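Local coordinates for protein pectinesterase 1 (Solanum lycopersicum, PDB 1XG2) that hydrolyses the methyl esters of cell-wall pectin, releasing methanol and de-esterified galacturonan, through its carboxy-terminal pectinesterase domain, at residues G150-I155 and K175-M180. Sequence-based numbering, arbitrary orientation.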
ATOM      1  N   GLY A 150       6.950 -13.173  -6.909  1.00 10.63           N
ATOM      2  CA  GLY A 150       7.032 -13.586  -5.520  1.00 11.03           C
ATOM      3  C   GLY A 150       6.298 -14.884  -5.250  1.00 11.42           C
ATOM      4  O   GLY A 150       5.914 -15.601  -6.174  1.00 11.42           O
ATOM      5  N   THR A 151       6.060 -15.162  -3.973  1.00 11.84           N
ATOM      6  CA  THR A 151       5.400 -16.396  -3.572  1.00 12.10           C
ATOM      7  C   THR A 151       4.179 -16.100  -2.713  1.00 11.96           C
ATOM      8  O   THR A 151       3.060 -16.035  -3.229  1.00 12.16           O
ATOM      9  CB  THR A 151       6.377 -17.288  -2.802  1.00 11.91           C
ATOM     10  OG1 THR A 151       7.048 -16.517  -1.799  1.00 11.79           O
ATOM     11  CG2 THR A 151       7.463 -17.792  -3.704  1.00 11.30           C
ATOM     12  N   VAL A 152       4.409 -15.903  -1.414  1.00 12.46           N
ATOM     13  CA  VAL A 152       3.351 -15.740  -0.433  1.00 12.84           C
ATOM     14  C   VAL A 152       3.055 -14.246  -0.245  1.00 12.70           C
ATOM     15  O   VAL A 152       3.925 -13.488   0.168  1.00 12.68           O
ATOM     16  CB  VAL A 152       3.763 -16.355   0.942  1.00 13.25           C
ATOM     17  CG1 VAL A 152       2.676 -16.146   1.975  1.00 13.70           C
ATOM     18  CG2 VAL A 152       4.117 -17.853   0.808  1.00 14.22           C
ATOM     19  N   ASP A 153       1.828 -13.843  -0.577  1.00 11.95           N
ATOM     20  CA  ASP A 153       1.325 -12.489  -0.361  1.00 11.65           C
ATOM     21  C   ASP A 153       2.203 -11.464  -1.057  1.00 11.35           C
ATOM     22  O   ASP A 153       2.618 -10.497  -0.434  1.00 11.29           O
ATOM     23  CB  ASP A 153       1.293 -12.150   1.142  1.00 11.79           C
ATOM     24  CG  ASP A 153       0.403 -13.066   1.941  1.00 12.60           C
ATOM     25  OD1 ASP A 153      -0.434 -13.807   1.355  1.00 12.66           O
ATOM     26  OD2 ASP A 153       0.476 -13.103   3.182  1.00 12.43           O
ATOM     27  N   PHE A 154       2.516 -11.674  -2.330  1.00 10.83           N
ATOM     28  CA  PHE A 154       3.584 -10.882  -2.931  1.00 10.96           C
ATOM     29  C   PHE A 154       3.164  -9.478  -3.392  1.00 10.62           C
ATOM     30  O   PHE A 154       4.021  -8.624  -3.666  1.00 11.15           O
ATOM     31  CB  PHE A 154       4.436 -11.697  -3.929  1.00 10.62           C
ATOM     32  CG  PHE A 154       3.797 -12.020  -5.271  1.00 10.36           C
ATOM     33  CD1 PHE A 154       3.869 -11.118  -6.315  1.00 11.07           C
ATOM     34  CD2 PHE A 154       3.301 -13.295  -5.541  1.00  9.15           C
ATOM     35  CE1 PHE A 154       3.364 -11.427  -7.564  1.00 10.13           C
ATOM     36  CE2 PHE A 154       2.817 -13.621  -6.805  1.00  8.80           C
ATOM     37  CZ  PHE A 154       2.846 -12.665  -7.819  1.00 10.85           C
ATOM     38  N   ILE A 155       1.861  -9.219  -3.389  1.00  9.91           N
ATOM     39  CA  ILE A 155       1.350  -7.851  -3.492  1.00 10.17           C
ATOM     40  C   ILE A 155       0.409  -7.620  -2.326  1.00  9.89           C
ATOM     41  O   ILE A 155      -0.689  -8.175  -2.286  1.00 10.02           O
ATOM     42  CB  ILE A 155       0.618  -7.605  -4.813  1.00 10.44           C
ATOM     43  CG1 ILE A 155       1.545  -7.871  -5.995  1.00 10.66           C
ATOM     44  CG2 ILE A 155       0.125  -6.160  -4.878  1.00 11.75           C
ATOM     45  CD1 ILE A 155       0.842  -7.863  -7.332  1.00 12.28           C
ATOM     46  N   LYS A 175       8.913 -25.684   0.729  1.00 18.84           N
ATOM     47  CA  LYS A 175       8.104 -26.877   0.908  1.00 19.73           C
ATOM     48  C   LYS A 175       6.808 -26.547   1.640  1.00 18.75           C
ATOM     49  O   LYS A 175       6.789 -25.829   2.632  1.00 18.68           O
ATOM     50  CB  LYS A 175       8.917 -27.886   1.719  1.00 20.39           C
ATOM     51  CG  LYS A 175       9.006 -29.249   1.027  1.00 24.46           C
ATOM     52  CD  LYS A 175       9.619 -30.319   1.933  1.00 26.81           C
ATOM     53  CE  LYS A 175      10.274 -31.454   1.139  1.00 27.81           C
ATOM     54  N   TYR A 176       5.696 -27.061   1.127  1.00 18.62           N
ATOM     55  CA  TYR A 176       4.366 -26.934   1.732  1.00 19.11           C
ATOM     56  C   TYR A 176       3.764 -25.526   1.663  1.00 17.88           C
ATOM     57  O   TYR A 176       2.670 -25.307   2.165  1.00 18.09           O
ATOM     58  CB  TYR A 176       4.340 -27.448   3.182  1.00 19.73           C
ATOM     59  CG  TYR A 176       5.107 -28.732   3.380  1.00 23.12           C
ATOM     60  CD1 TYR A 176       6.127 -28.812   4.317  1.00 27.20           C
ATOM     61  CD2 TYR A 176       4.813 -29.862   2.625  1.00 25.53           C
ATOM     62  CE1 TYR A 176       6.842 -29.993   4.504  1.00 28.69           C
ATOM     63  CE2 TYR A 176       5.526 -31.048   2.802  1.00 27.92           C
ATOM     64  CZ  TYR A 176       6.536 -31.102   3.749  1.00 28.17           C
ATOM     65  OH  TYR A 176       7.262 -32.263   3.935  1.00 31.30           O
ATOM     66  N   GLN A 177       4.449 -24.580   1.036  1.00 16.40           N
ATOM     67  CA  GLN A 177       3.904 -23.238   0.937  1.00 15.72           C
ATOM     68  C   GLN A 177       2.862 -23.163  -0.152  1.00 14.86           C
ATOM     69  O   GLN A 177       2.829 -23.987  -1.070  1.00 14.84           O
ATOM     70  CB  GLN A 177       5.007 -22.210   0.722  1.00 15.39           C
ATOM     71  CG  GLN A 177       5.820 -21.989   1.986  1.00 16.18           C
ATOM     72  CD  GLN A 177       6.740 -20.793   1.888  1.00 15.72           C
ATOM     73  OE1 GLN A 177       7.460 -20.646   0.905  1.00 16.62           O
ATOM     74  NE2 GLN A 177       6.703 -19.927   2.890  1.00 15.82           N
ATOM     75  N   GLN A 178       1.997 -22.163  -0.026  1.00 14.11           N
ATOM     76  CA  GLN A 178       0.964 -21.862  -1.002  1.00 13.64           C
ATOM     77  C   GLN A 178       1.111 -20.398  -1.436  1.00 13.16           C
ATOM     78  O   GLN A 178       1.151 -19.489  -0.594  1.00 13.09           O
ATOM     79  CB  GLN A 178      -0.403 -22.055  -0.379  1.00 13.56           C
ATOM     80  CG  GLN A 178      -0.635 -23.427   0.263  1.00 15.29           C
ATOM     81  CD  GLN A 178      -2.108 -23.664   0.598  1.00 18.95           C
ATOM     82  OE1 GLN A 178      -2.648 -24.752   0.346  1.00 24.90           O
ATOM     83  NE2 GLN A 178      -2.755 -22.658   1.143  1.00 17.30           N
ATOM     84  N   ASN A 179       1.217 -20.180  -2.739  1.00 13.02           N
ATOM     85  CA  ASN A 179       1.404 -18.832  -3.277  1.00 12.99           C
ATOM     86  C   ASN A 179       0.092 -18.051  -3.239  1.00 12.61           C
ATOM     87  O   ASN A 179      -0.974 -18.608  -3.480  1.00 13.15           O
ATOM     88  CB  ASN A 179       1.919 -18.871  -4.711  1.00 12.41           C
ATOM     89  CG  ASN A 179       3.331 -19.398  -4.812  1.00 12.58           C
ATOM     90  OD1 ASN A 179       4.089 -19.333  -3.856  1.00 12.43           O
ATOM     91  ND2 ASN A 179       3.691 -19.930  -5.989  1.00 12.73           N
ATOM     92  N   MET A 180       0.199 -16.767  -2.926  1.00 12.78           N
ATOM     93  CA  MET A 180      -0.921 -15.836  -2.947  1.00 12.26           C
ATOM     94  C   MET A 180      -0.430 -14.579  -3.653  1.00 12.11           C
ATOM     95  O   MET A 180       0.456 -13.883  -3.138  1.00 12.18           O
ATOM     96  CB  MET A 180      -1.366 -15.460  -1.531  1.00 12.53           C
ATOM     97  CG  MET A 180      -1.519 -16.609  -0.584  1.00 12.65           C
ATOM     98  SD  MET A 180      -3.079 -17.432  -0.860  1.00 14.72           S
ATOM     99  CE  MET A 180      -2.724 -19.015  -0.099  1.00 15.89           C
TER
HETATM  100  O   HOH W   1       8.096 -18.081   0.137  1.00  9.59           O
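Met180 is held by its backbone at both ends: its N donates to Thr151 O (3.0 Å, N-H...O 147°), and its O accepts from Phe154 N at 3.1 Å. Asn179 CA adds a CA-H...O contact to Thr151 O. The amide of Asn179 reaches across Thr151, its OD1 lying 3.2 Å from Thr151 CB, a polar-to-carbon contact rather than a hydrogen bond. Its rotation is set at least in part by the other end, where ND2 bonds to Arg171 O. Replacing Asn179 with an alanine would probably leave Arg171 O without this donor and open a gap beside Thr151. The pairing belongs to the right-handed parallel beta-helix of pectinesterases: 150-155 turns from strand 147-150 into strand 155-157, and Met180 lies on strand 179-184, which runs parallel beside 155-157 one coil further on. Asp153, the predicted nucleophile, sits in this turn with a left-handed backbone conformation, phi and psi both positive. Its side chain runs alongside that of Met180, OD1 coming within 3.5 Å of Met180 CB, while the same oxygen forms a salt bridge with Arg221, a probable substrate-binding residue. The predicted proton donor, Asp132, is also close by. Further out, Val152 CG1 is anti to the backbone N (chi1 178°), which puts CG2 beside that N, where it meets Gln177 NE2 at 3.9 Å, the two side chains crossing nearly at right angles. Gln177 OE1 accepts from Gly174 N and from a water (2.8 Å) that also bonds Thr151 OG1, bridging the two segments.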